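Centromeric protein-C, isoform A (Drosophila melanogaster, PDB 6O2K) probably acts as an adaptor between centromeric chromatin and the kinetochore, its C-terminal cupin domain, present here, forming a dimer. Local coordinates at residues Pro26-Ser31 / Ser39-Ile44; Phe69-Lys74 / Ala130-Ser135; His83-Leu88 / Leu137-Ser142; Thr98-Glu103 / Arg121-Ser126. One frame throughout, in Å; residues are numbered along the deposited sequence.

Contact 1 (Pro26-Ser31 / Ser39-Ile44)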
loop_
_atom_site.group_PDB
_atom_site.type_symbol
_atom_site.label_atom_id
_atom_site.label_comp_id
_atom_site.label_asym_id
_atom_site.label_seq_id
_atom_site.Cartn_x
_atom_site.Cartn_y
_atom_site.Cartn_z
ATOM N N PRO B 26 9.164 -9.587 8.618
ATOM C CA PRO B 26 9.839 -9.092 7.415
ATOM C C PRO B 26 11.283 -8.728 7.733
ATOM O O PRO B 26 11.630 -8.409 8.872
ATOM C CB PRO B 26 9.019 -7.852 7.020
ATOM C CG PRO B 26 7.739 -7.954 7.781
ATOM C CD PRO B 26 8.041 -8.726 9.027
ATOM N N SER B 27 12.132 -8.803 6.719
ATOM C CA SER B 27 13.554 -8.570 6.928
ATOM C C SER B 27 13.830 -7.115 7.297
ATOM O O SER B 27 13.160 -6.191 6.832
ATOM C CB SER B 27 14.331 -8.941 5.667
ATOM O OG SER B 27 13.682 -8.461 4.500
ATOM N N ALA B 28 14.827 -6.908 8.149
ATOM C CA ALA B 28 15.194 -5.554 8.530
ATOM C C ALA B 28 16.255 -5.000 7.575
ATOM O O ALA B 28 16.730 -5.681 6.663
ATOM C CB ALA B 28 15.669 -5.524 9.983
ATOM N N SER B 29 16.624 -3.737 7.778
ATOM C CA SER B 29 17.686 -3.116 7.001
ATOM C C SER B 29 18.348 -2.049 7.859
ATOM O O SER B 29 17.733 -1.503 8.774
ATOM C CB SER B 29 17.153 -2.513 5.696
ATOM O OG SER B 29 16.734 -1.174 5.880
ATOM N N MET B 30 19.627 -1.771 7.578
ATOM C CA MET B 30 20.303 -0.723 8.342
ATOM C C MET B 30 19.686 0.650 8.084
ATOM O O MET B 30 19.847 1.569 8.902
ATOM C CB MET B 30 21.792 -0.700 8.021
ATOM C CG MET B 30 22.542 -1.932 8.560
ATOM S SD MET B 30 22.558 -2.033 10.370
ATOM C CE MET B 30 23.762 -0.754 10.740
ATOM N N SER B 31 18.952 0.796 6.985
ATOM C CA SER B 31 18.240 2.043 6.743
ATOM C C SER B 31 17.144 2.312 7.772
ATOM O O SER B 31 16.628 3.438 7.812
ATOM C CB SER B 31 17.640 2.044 5.337
ATOM O OG SER B 31 18.667 1.978 4.364
ATOM N N SER B 39 10.226 0.738 8.441
ATOM C CA SER B 39 10.405 -0.593 7.880
ATOM C C SER B 39 9.256 -1.506 8.290
ATOM O O SER B 39 8.670 -1.352 9.354
ATOM C CB SER B 39 11.733 -1.194 8.342
ATOM O OG SER B 39 11.690 -1.497 9.728
ATOM N N ALA B 40 8.938 -2.475 7.423
ATOM C CA ALA B 40 7.915 -3.452 7.789
ATOM C C ALA B 40 8.361 -4.291 8.981
ATOM O O ALA B 40 7.523 -4.781 9.753
ATOM C CB ALA B 40 7.587 -4.359 6.601
ATOM N N ASN B 41 9.676 -4.459 9.150
ATOM C CA ASN B 41 10.210 -5.207 10.284
ATOM C C ASN B 41 9.773 -4.600 11.619
ATOM O O ASN B 41 9.645 -5.316 12.623
ATOM C CB ASN B 41 11.735 -5.248 10.160
ATOM C CG ASN B 41 12.406 -5.868 11.353
ATOM O OD1 ASN B 41 12.714 -5.186 12.339
ATOM N ND2 ASN B 41 12.644 -7.174 11.277
ATOM N N GLU B 42 9.537 -3.293 11.649
ATOM C CA GLU B 42 9.160 -2.593 12.874
ATOM C C GLU B 42 7.683 -2.750 13.225
ATOM O O GLU B 42 7.302 -2.451 14.362
ATOM C CB GLU B 42 9.511 -1.103 12.732
ATOM C CG GLU B 42 9.525 -0.298 14.030
ATOM C CD GLU B 42 9.658 1.206 13.797
ATOM O OE1 GLU B 42 9.744 1.633 12.627
ATOM O OE2 GLU B 42 9.679 1.968 14.787
ATOM N N LEU B 43 6.850 -3.211 12.293
ATOM C CA LEU B 43 5.415 -3.304 12.541
ATOM C C LEU B 43 5.130 -4.288 13.663
ATOM O O LEU B 43 5.777 -5.331 13.763
ATOM C CB LEU B 43 4.688 -3.767 11.281
ATOM C CG LEU B 43 4.708 -2.846 10.066
ATOM C CD1 LEU B 43 4.190 -3.596 8.863
ATOM C CD2 LEU B 43 3.857 -1.619 10.350
ATOM N N ILE B 44 4.143 -3.965 14.495
ATOM C CA ILE B 44 3.652 -4.887 15.519
ATOM C C ILE B 44 2.143 -4.707 15.620
ATOM O O ILE B 44 1.650 -3.578 15.698
ATOM C CB ILE B 44 4.330 -4.680 16.891
ATOM C CG1 ILE B 44 5.812 -5.083 16.840
ATOM C CG2 ILE B 44 3.615 -5.491 17.968
ATOM C CD1 ILE B 44 6.049 -6.570 16.569
#
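Asn41 reaches across to the chain leaving Pro26 and grips its carbonyl: ND2 lies 2.9 Å from Pro26 O in a nearly straight bond, 170° at the hydrogen, with the acceptor in the plane of the amide. The side chain gets there because CG stands anti to the backbone N (chi1 174°), which carries the amide outward from the short 3-10 turn 40-42. The methyl of Ala28 lies over the face of that amide, CB 3.6 Å from Asn41 CG, a face turned to it by chi2 of -88°. Both segments belong to the N-terminal extension that precedes the cupin barrel, where the loop after helix 6-19 is tied to the turn leading into strand 46-48. Pro26 turns its ring toward that turn, CG packing 3.8 Å from Ala40 CB; Leu14 and Trp17 of the helix also touch the ring. Proline suits this place as a rigid apolar wedge, and the small Ala40 lets it come close. The extension also meets the second subunit: the carbonyl of Ala28 accepts a hydrogen bond from Arg112 of that subunit, and the backbone N of Ala40 donates one to its Asp115.

Contact 2 (Phe69-Lys74 / Ala130-Ser135)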
loop_
_atom_site.group_PDB
_atom_site.type_symbol
_atom_site.label_atom_id
_atom_site.label_comp_id
_atom_site.label_asym_id
_atom_site.label_seq_id
_atom_site.Cartn_x
_atom_site.Cartn_y
_atom_site.Cartn_z
ATOM N N PHE B 69 -8.088 -9.085 9.706
ATOM C CA PHE B 69 -9.414 -9.572 10.049
ATOM C C PHE B 69 -9.395 -11.087 10.125
ATOM O O PHE B 69 -8.934 -11.764 9.195
ATOM C CB PHE B 69 -10.468 -9.171 9.013
ATOM C CG PHE B 69 -10.919 -7.741 9.096
ATOM C CD1 PHE B 69 -10.055 -6.712 8.765
ATOM C CD2 PHE B 69 -12.227 -7.432 9.460
ATOM C CE1 PHE B 69 -10.480 -5.386 8.797
ATOM C CE2 PHE B 69 -12.666 -6.107 9.502
ATOM C CZ PHE B 69 -11.779 -5.084 9.182
ATOM N N LYS B 70 -9.953 -11.605 11.206
ATOM C CA LYS B 70 -10.177 -13.012 11.360
ATOM C C LYS B 70 -11.253 -13.467 10.377
ATOM O O LYS B 70 -11.969 -12.639 9.814
ATOM C CB LYS B 70 -10.598 -13.294 12.792
ATOM C CG LYS B 70 -9.559 -12.898 13.752
ATOM C CD LYS B 70 -8.417 -13.789 13.432
ATOM C CE LYS B 70 -7.317 -13.515 14.412
ATOM N NZ LYS B 70 -6.207 -14.399 14.039
ATOM N N PRO B 71 -11.405 -14.772 10.152
ATOM C CA PRO B 71 -12.435 -15.234 9.210
ATOM C C PRO B 71 -13.809 -14.679 9.549
ATOM O O PRO B 71 -14.278 -14.787 10.681
ATOM C CB PRO B 71 -12.397 -16.758 9.362
ATOM C CG PRO B 71 -11.022 -17.057 9.775
ATOM C CD PRO B 71 -10.561 -15.891 10.620
ATOM N N TYR B 72 -14.438 -14.045 8.557
ATOM C CA TYR B 72 -15.783 -13.481 8.643
ATOM C C TYR B 72 -15.921 -12.406 9.714
ATOM O O TYR B 72 -17.047 -12.026 10.058
ATOM C CB TYR B 72 -16.840 -14.566 8.889
ATOM C CG TYR B 72 -16.985 -15.574 7.774
ATOM C CD1 TYR B 72 -17.222 -15.170 6.469
ATOM C CD2 TYR B 72 -16.902 -16.937 8.036
ATOM C CE1 TYR B 72 -17.368 -16.092 5.453
ATOM C CE2 TYR B 72 -17.042 -17.867 7.026
ATOM C CZ TYR B 72 -17.278 -17.438 5.736
ATOM O OH TYR B 72 -17.420 -18.361 4.725
ATOM N N GLN B 73 -14.816 -11.908 10.257
ATOM C CA GLN B 73 -14.891 -10.918 11.316
ATOM C C GLN B 73 -15.430 -9.592 10.789
ATOM O O GLN B 73 -15.155 -9.196 9.648
ATOM C CB GLN B 73 -13.517 -10.716 11.947
ATOM C CG GLN B 73 -13.557 -9.854 13.189
ATOM C CD GLN B 73 -12.228 -9.815 13.902
ATOM O OE1 GLN B 73 -11.176 -9.988 13.288
ATOM N NE2 GLN B 73 -12.266 -9.588 15.211
ATOM N N LYS B 74 -16.202 -8.906 11.633
ATOM C CA LYS B 74 -16.752 -7.589 11.336
ATOM C C LYS B 74 -16.028 -6.522 12.142
ATOM O O LYS B 74 -15.738 -6.716 13.330
ATOM C CB LYS B 74 -18.240 -7.511 11.679
ATOM C CG LYS B 74 -19.137 -8.551 11.047
ATOM C CD LYS B 74 -20.567 -8.377 11.578
ATOM C CE LYS B 74 -21.585 -9.190 10.791
ATOM N NZ LYS B 74 -22.949 -9.077 11.369
ATOM N N ALA B 130 -15.037 -11.102 4.008
ATOM C CA ALA B 130 -16.030 -11.843 3.238
ATOM C C ALA B 130 -15.746 -13.339 3.131
ATOM O O ALA B 130 -16.578 -14.065 2.573
ATOM C CB ALA B 130 -16.149 -11.258 1.829
ATOM N N ILE B 131 -14.621 -13.833 3.654
ATOM C CA ILE B 131 -14.220 -15.220 3.434
ATOM C C ILE B 131 -13.784 -15.883 4.738
ATOM O O ILE B 131 -13.536 -15.230 5.753
ATOM C CB ILE B 131 -13.095 -15.334 2.392
ATOM C CG1 ILE B 131 -11.931 -14.426 2.782
ATOM C CG2 ILE B 131 -13.621 -14.990 1.017
ATOM C CD1 ILE B 131 -10.708 -14.609 1.927
ATOM N N ASP B 132 -13.648 -17.216 4.673
ATOM C CA ASP B 132 -13.311 -18.053 5.819
ATOM C C ASP B 132 -11.799 -18.169 6.026
ATOM O O ASP B 132 -11.300 -19.203 6.500
ATOM C CB ASP B 132 -13.965 -19.427 5.642
ATOM C CG ASP B 132 -13.826 -20.324 6.867
ATOM O OD1 ASP B 132 -14.025 -21.549 6.721
ATOM O OD2 ASP B 132 -13.529 -19.812 7.969
ATOM N N LYS B 133 -11.056 -17.129 5.664
ATOM C CA LYS B 133 -9.626 -17.032 5.915
ATOM C C LYS B 133 -9.320 -15.630 6.423
ATOM O O LYS B 133 -10.115 -14.700 6.257
ATOM C CB LYS B 133 -8.801 -17.304 4.655
ATOM C CG LYS B 133 -9.102 -18.607 3.943
ATOM C CD LYS B 133 -8.593 -18.574 2.502
ATOM C CE LYS B 133 -7.378 -17.667 2.360
ATOM N NZ LYS B 133 -6.103 -18.409 2.552
ATOM N N VAL B 134 -8.142 -15.473 7.027
ATOM C CA VAL B 134 -7.718 -14.147 7.445
ATOM C C VAL B 134 -7.551 -13.272 6.210
ATOM O O VAL B 134 -6.900 -13.668 5.235
ATOM C CB VAL B 134 -6.412 -14.227 8.247
ATOM C CG1 VAL B 134 -5.837 -12.835 8.448
ATOM C CG2 VAL B 134 -6.653 -14.895 9.581
ATOM N N SER B 135 -8.160 -12.090 6.237
ATOM C CA SER B 135 -7.968 -11.106 5.174
ATOM C C SER B 135 -7.288 -9.876 5.751
ATOM O O SER B 135 -7.352 -9.615 6.958
ATOM C CB SER B 135 -9.287 -10.696 4.498
ATOM O OG SER B 135 -9.940 -11.803 3.909
#
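The Tyr72 ring lies with one face against the backbone between Ile131 and Asp132, Ile131 O and Asp132 N each standing 3.8 Å above its plane and offset toward the rim. At its edge, near the plane, is Ala130 O, 3.6 Å from CE1. The Asp132 carboxylate plane is almost parallel to the ring, 9° apart, but it is the CB of Asp132 that makes the close touch, 3.7 Å from Tyr72 CE2. With CG beside its own backbone N (chi1 -64°), Tyr72 brings the ring back over the opposite loop; a broad flat group suits this exposed place because it can cover peptide groups. The Phe69 ring turns away from the other segment and meets Phe94 edge-to-face. Here two loops linking the two sheets of the cupin beta-barrel lie side by side. Phe69, the last residue of its strand, and Ser135, the first of its own, form an antiparallel hydrogen-bonded pair, Phe69 N to Ser135 O being 2.9 Å. Beyond it, residues 70-73 form a type II turn, in which Pro71 has the phi that its ring imposes and Gln73 OE1 accepts a bond from Lys70 N. The ring of Pro71 sits by Asp132, Pro71 CB 3.5 Å from Asp132 OD2. The Tyr72 N-H bonds to Ile131 O at 3.2 Å. Asn129 binds the carbonyls of Lys70 and Lys133 through ND2 and takes bonds from Ile131 N and Ser135 OG through OD1. Lys133, pointing away from the turn, forms a salt bridge with Asp5 of the second subunit.

Contact 3 (His83-Leu88 / Leu137-Ser142)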
loop_
_atom_site.group_PDB
_atom_site.type_symbol
_atom_site.label_atom_id
_atom_site.label_comp_id
_atom_site.label_asym_id
_atom_site.label_seq_id
_atom_site.Cartn_x
_atom_site.Cartn_y
_atom_site.Cartn_z
ATOM N N HIS B 83 -10.274 12.363 9.606
ATOM C CA HIS B 83 -9.462 12.062 8.442
ATOM C C HIS B 83 -10.215 11.185 7.463
ATOM O O HIS B 83 -10.704 10.114 7.850
ATOM C CB HIS B 83 -8.160 11.361 8.873
ATOM C CG HIS B 83 -7.245 12.247 9.654
ATOM N ND1 HIS B 83 -6.502 13.245 9.063
ATOM C CD2 HIS B 83 -6.973 12.306 10.979
ATOM C CE1 HIS B 83 -5.807 13.881 9.991
ATOM N NE2 HIS B 83 -6.075 13.332 11.160
ATOM N N PRO B 84 -10.325 11.588 6.195
ATOM C CA PRO B 84 -10.769 10.645 5.167
ATOM C C PRO B 84 -9.754 9.521 5.052
ATOM O O PRO B 84 -8.613 9.636 5.501
ATOM C CB PRO B 84 -10.802 11.483 3.880
ATOM C CG PRO B 84 -10.538 12.897 4.299
ATOM C CD PRO B 84 -9.833 12.846 5.619
ATOM N N LEU B 85 -10.168 8.417 4.453
ATOM C CA LEU B 85 -9.205 7.337 4.299
ATOM C C LEU B 85 -9.441 6.590 2.997
ATOM O O LEU B 85 -10.460 6.762 2.331
ATOM C CB LEU B 85 -9.241 6.411 5.511
ATOM C CG LEU B 85 -10.507 5.726 5.982
ATOM C CD1 LEU B 85 -10.724 4.563 5.092
ATOM C CD2 LEU B 85 -10.258 5.227 7.395
ATOM N N LYS B 86 -8.457 5.785 2.619
ATOM C CA LYS B 86 -8.575 4.847 1.518
ATOM C C LYS B 86 -8.325 3.452 2.078
ATOM O O LYS B 86 -7.383 3.254 2.848
ATOM C CB LYS B 86 -7.567 5.163 0.405
ATOM C CG LYS B 86 -7.721 6.559 -0.179
ATOM C CD LYS B 86 -6.788 6.841 -1.336
ATOM C CE LYS B 86 -6.930 8.311 -1.775
ATOM N NZ LYS B 86 -6.514 9.273 -0.721
ATOM N N LEU B 87 -9.173 2.502 1.711
ATOM C CA LEU B 87 -8.999 1.106 2.093
ATOM C C LEU B 87 -8.576 0.319 0.859
ATOM O O LEU B 87 -9.298 0.293 -0.146
ATOM C CB LEU B 87 -10.290 0.545 2.691
ATOM C CG LEU B 87 -10.877 1.294 3.901
ATOM C CD1 LEU B 87 -12.234 0.713 4.285
ATOM C CD2 LEU B 87 -9.925 1.228 5.099
ATOM N N LEU B 88 -7.413 -0.323 0.938
ATOM C CA LEU B 88 -6.814 -1.021 -0.192
ATOM C C LEU B 88 -6.530 -2.460 0.216
ATOM O O LEU B 88 -5.714 -2.700 1.117
ATOM C CB LEU B 88 -5.531 -0.312 -0.636
ATOM C CG LEU B 88 -4.686 -0.942 -1.740
ATOM C CD1 LEU B 88 -5.477 -1.055 -3.032
ATOM C CD2 LEU B 88 -3.446 -0.085 -1.946
ATOM N N LEU B 137 -6.306 -5.632 4.956
ATOM C CA LEU B 137 -6.402 -4.423 4.144
ATOM C C LEU B 137 -5.445 -3.362 4.655
ATOM O O LEU B 137 -5.089 -3.329 5.834
ATOM C CB LEU B 137 -7.831 -3.854 4.076
ATOM C CG LEU B 137 -8.560 -3.290 5.296
ATOM C CD1 LEU B 137 -8.067 -1.903 5.659
ATOM C CD2 LEU B 137 -10.051 -3.250 5.005
ATOM N N MET B 138 -5.004 -2.514 3.733
ATOM C CA MET B 138 -4.177 -1.362 4.060
ATOM C C MET B 138 -5.091 -0.162 4.258
ATOM O O MET B 138 -6.001 0.074 3.456
ATOM C CB MET B 138 -3.161 -1.083 2.946
ATOM C CG MET B 138 -2.221 0.103 3.207
ATOM S SD MET B 138 -1.161 0.491 1.755
ATOM C CE MET B 138 0.010 -0.882 1.774
ATOM N N CYS B 139 -4.858 0.574 5.336
ATOM C CA CYS B 139 -5.614 1.764 5.699
ATOM C C CYS B 139 -4.727 2.986 5.478
ATOM O O CYS B 139 -3.688 3.110 6.142
ATOM C CB CYS B 139 -6.050 1.650 7.162
ATOM S SG CYS B 139 -6.867 3.086 7.856
ATOM N N ILE B 140 -5.129 3.870 4.566
ATOM C CA ILE B 140 -4.374 5.055 4.182
ATOM C C ILE B 140 -5.223 6.264 4.532
ATOM O O ILE B 140 -6.243 6.504 3.883
ATOM C CB ILE B 140 -4.054 5.064 2.684
ATOM C CG1 ILE B 140 -3.341 3.773 2.279
ATOM C CG2 ILE B 140 -3.289 6.343 2.333
ATOM C CD1 ILE B 140 -3.203 3.581 0.740
ATOM N N ARG B 141 -4.791 7.052 5.504
ATOM C CA ARG B 141 -5.562 8.227 5.893
ATOM C C ARG B 141 -4.910 9.498 5.355
ATOM O O ARG B 141 -3.689 9.562 5.175
ATOM C CB ARG B 141 -5.700 8.296 7.410
ATOM C CG ARG B 141 -6.224 7.002 8.019
ATOM C CD ARG B 141 -7.088 7.291 9.236
ATOM N NE ARG B 141 -6.313 7.817 10.348
ATOM C CZ ARG B 141 -6.842 8.388 11.431
ATOM N NH1 ARG B 141 -6.051 8.829 12.404
ATOM N NH2 ARG B 141 -8.157 8.534 11.538
ATOM N N SER B 142 -5.735 10.503 5.066
ATOM C CA SER B 142 -5.198 11.790 4.606
ATOM C C SER B 142 -5.673 12.951 5.479
ATOM O O SER B 142 -6.541 12.797 6.334
ATOM C CB SER B 142 -5.583 12.049 3.146
ATOM O OG SER B 142 -6.948 11.749 2.908
ATOM O OXT SER B 142 -5.199 14.075 5.345
HETATM O O HOH W 1 -10.687 8.185 9.994
#
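With CG beside the backbone N (chi1 -67°), the His83 ring swings toward the chain end and presents ND1 to Ser142, while bends at chi2 and chi3 fold Arg141 back so that its guanidinium meets the same histidine. They meet where strand 85-88 begins and strand 137-141 ends, in an antiparallel pair in the middle of the larger sheet of the cupin fold. Lys86 with Ile140 and Leu88 with Met138 are hydrogen-bonded pairs; Leu88 N to Met138 O is 2.9 Å, with 168° at the hydrogen. Between them come the non-hydrogen-bonded pairs Leu85 with Arg141 and Leu87 with Cys139. The face bearing Leu85, Leu87 and Cys139 looks into the barrel, where Tyr125 and Ile127 of the other sheet cover it. Leucines fill this interior by their branches: Leu87 CD2 meets Leu137 CD1 at 3.7 Å. The reverse face, with Lys86, Leu88 and Ile140, packs on the second subunit, Ile140 against Ile140 of that chain, as an apolar beta-branched residue can at a dimer interface. Past the strands, Ser142 N bonds to Pro84 O, continuing the backbone pairing. The guanidinium takes His83 CD2 over one face, ring and guanidinium planes 62° apart; its NE donates to Ala62 O, and water joins its NH2 to His83 O. His83 ND1 donates a hydrogen bond to Ser142 O, 2.8 Å away, the oxygen in the ring plane but the donor above the plane of the terminal carboxylate.

Contact 4 (Thr98-Glu103 / Arg121-Ser126)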
loop_
_atom_site.group_PDB
_atom_site.type_symbol
_atom_site.label_atom_id
_atom_site.label_comp_id
_atom_site.label_asym_id
_atom_site.label_seq_id
_atom_site.Cartn_x
_atom_site.Cartn_y
_atom_site.Cartn_z
ATOM N N THR B 98 -21.161 1.747 3.229
ATOM C CA THR B 98 -20.910 3.175 3.404
ATOM C C THR B 98 -22.209 3.965 3.352
ATOM O O THR B 98 -23.109 3.636 2.575
ATOM C CB THR B 98 -19.950 3.747 2.334
ATOM O OG1 THR B 98 -20.432 3.428 1.022
ATOM C CG2 THR B 98 -18.542 3.180 2.509
ATOM N N LEU B 99 -22.282 5.016 4.180
ATOM C CA LEU B 99 -23.359 6.002 4.176
ATOM C C LEU B 99 -22.702 7.377 4.184
ATOM O O LEU B 99 -22.071 7.762 5.177
ATOM C CB LEU B 99 -24.281 5.831 5.388
ATOM C CG LEU B 99 -25.352 6.918 5.540
ATOM C CD1 LEU B 99 -26.292 6.933 4.349
ATOM C CD2 LEU B 99 -26.121 6.745 6.852
ATOM N N ALA B 100 -22.826 8.108 3.077
ATOM C CA ALA B 100 -22.117 9.372 2.912
ATOM C C ALA B 100 -22.978 10.532 3.391
ATOM O O ALA B 100 -24.204 10.460 3.349
ATOM C CB ALA B 100 -21.734 9.589 1.448
ATOM N N VAL B 101 -22.319 11.592 3.878
ATOM C CA VAL B 101 -23.048 12.781 4.323
ATOM C C VAL B 101 -23.965 13.254 3.210
ATOM O O VAL B 101 -23.569 13.315 2.039
ATOM C CB VAL B 101 -22.074 13.900 4.741
ATOM C CG1 VAL B 101 -22.845 15.201 5.056
ATOM C CG2 VAL B 101 -21.217 13.470 5.908
ATOM N N GLY B 102 -25.202 13.589 3.574
ATOM C CA GLY B 102 -26.161 14.093 2.620
ATOM C C GLY B 102 -26.913 13.027 1.869
ATOM O O GLY B 102 -27.799 13.361 1.075
ATOM N N GLU B 103 -26.591 11.756 2.080
ATOM C CA GLU B 103 -27.231 10.665 1.366
ATOM C C GLU B 103 -28.081 9.842 2.325
ATOM O O GLU B 103 -27.873 9.845 3.543
ATOM C CB GLU B 103 -26.175 9.798 0.657
ATOM C CG GLU B 103 -25.303 10.650 -0.265
ATOM C CD GLU B 103 -24.370 9.856 -1.158
ATOM O OE1 GLU B 103 -24.543 8.619 -1.295
ATOM O OE2 GLU B 103 -23.451 10.491 -1.729
ATOM N N ARG B 121 -14.566 12.289 4.309
ATOM C CA ARG B 121 -14.784 12.794 5.652
ATOM C C ARG B 121 -16.275 12.818 5.966
ATOM O O ARG B 121 -17.091 13.239 5.138
ATOM C CB ARG B 121 -14.175 14.189 5.785
ATOM C CG ARG B 121 -14.235 14.742 7.201
ATOM C CD ARG B 121 -13.345 15.949 7.351
ATOM N NE ARG B 121 -13.233 16.344 8.746
ATOM C CZ ARG B 121 -12.467 17.335 9.184
ATOM N NH1 ARG B 121 -11.744 18.043 8.329
ATOM N NH2 ARG B 121 -12.431 17.620 10.481
ATOM N N GLY B 122 -16.632 12.307 7.144
ATOM C CA GLY B 122 -18.005 12.262 7.601
ATOM C C GLY B 122 -18.770 11.011 7.219
ATOM O O GLY B 122 -19.861 10.790 7.757
ATOM N N THR B 123 -18.242 10.191 6.310
ATOM C CA THR B 123 -18.922 8.963 5.910
ATOM C C THR B 123 -18.904 7.951 7.050
ATOM O O THR B 123 -17.914 7.819 7.772
ATOM C CB THR B 123 -18.265 8.392 4.652
ATOM O OG1 THR B 123 -18.620 9.209 3.531
ATOM C CG2 THR B 123 -18.688 6.935 4.375
ATOM N N ARG B 124 -20.022 7.258 7.237
ATOM C CA ARG B 124 -20.099 6.153 8.185
ATOM C C ARG B 124 -19.857 4.859 7.421
ATOM O O ARG B 124 -20.504 4.613 6.398
ATOM C CB ARG B 124 -21.456 6.119 8.887
ATOM C CG ARG B 124 -21.653 7.279 9.848
ATOM C CD ARG B 124 -22.935 7.152 10.669
ATOM N NE ARG B 124 -23.198 8.395 11.388
ATOM C CZ ARG B 124 -22.617 8.740 12.534
ATOM N NH1 ARG B 124 -22.917 9.902 13.103
ATOM N NH2 ARG B 124 -21.746 7.927 13.118
ATOM N N TYR B 125 -18.936 4.033 7.910
ATOM C CA TYR B 125 -18.541 2.857 7.149
ATOM C C TYR B 125 -18.297 1.672 8.072
ATOM O O TYR B 125 -17.810 1.831 9.198
ATOM C CB TYR B 125 -17.290 3.158 6.302
ATOM C CG TYR B 125 -16.034 3.376 7.109
ATOM C CD1 TYR B 125 -15.828 4.554 7.825
ATOM C CD2 TYR B 125 -15.050 2.393 7.169
ATOM C CE1 TYR B 125 -14.670 4.734 8.584
ATOM C CE2 TYR B 125 -13.902 2.565 7.912
ATOM C CZ TYR B 125 -13.717 3.729 8.620
ATOM O OH TYR B 125 -12.562 3.895 9.350
ATOM N N SER B 126 -18.659 0.483 7.588
ATOM C CA SER B 126 -18.361 -0.767 8.277
ATOM C C SER B 126 -17.705 -1.748 7.308
ATOM O O SER B 126 -17.869 -1.648 6.086
ATOM C CB SER B 126 -19.621 -1.386 8.884
ATOM O OG SER B 126 -20.444 -1.906 7.860
HETATM O O HOH W 2 -19.226 11.904 3.684
#
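Thr98 and Thr123 cross obliquely, the methyl CG2 of Thr123 lying 4.0 Å from Thr98 CB. The CG2 of Thr98 also reaches Tyr125 CB, again at 4.0 Å, so its methyl lies against two neighbours on one face of the pairing. That face turns inward, where Ile119 touches both Thr98 and Tyr125; the tyrosine ring leads away from Thr98 and its hydroxyl is hydrogen-bonded to Arg75. On the reverse face, Leu99 and Arg124 stand as a hydrogen-bonded pair with N-to-O distances of 2.9 Å for both Leu99 N to Arg124 O and Arg124 N to Leu99 O. Arg124 extends away over Met77 and Gln79 of the next strand, its long aliphatic part suiting a surface place. Thr123 divides its two branches: CG2, anti to the backbone N (chi1 -73° for OG1), faces Thr98, while OG1 turns to Ala100 and a water. That water lies 2.8 Å from OG1, accepts from Val101 N and donates to Arg121 O, bridging the two segments. Val101 CG2 packs over Gly122, 3.5 Å from its carbonyl O; Gly122 leaves the room that this methyl takes up, and its positive phi (90°) is one that glycine adopts easily. Residues 100-103 then form a type II turn with Gly102 at its third position. This is the end of an antiparallel strand pair, 93-99 with 124-129, in the smaller of the two sheets of the cupin beta-barrel, where 93-99 runs into the turn.

Contact 1 comes first along the chain and stands apart, in the extension before the barrel, its centre about 35 Å from that of contact 4 on the other side of the chain's centre. The other three belong to the cupin domain. Contacts 2 and 3 alternate in sequence, sharing strand 135-141 of the larger sheet, with centres about 19 Å apart; contact 4 lies in the smaller sheet, within the span that both enclose. Contacts 3 and 4 touch where the sheets face each other, Leu85 CD2 lying 3.3 Å from Tyr125 OH. Contacts 1, 2 and 3 all reach the second subunit, so extension, connecting loops and larger sheet each contribute to the dimer.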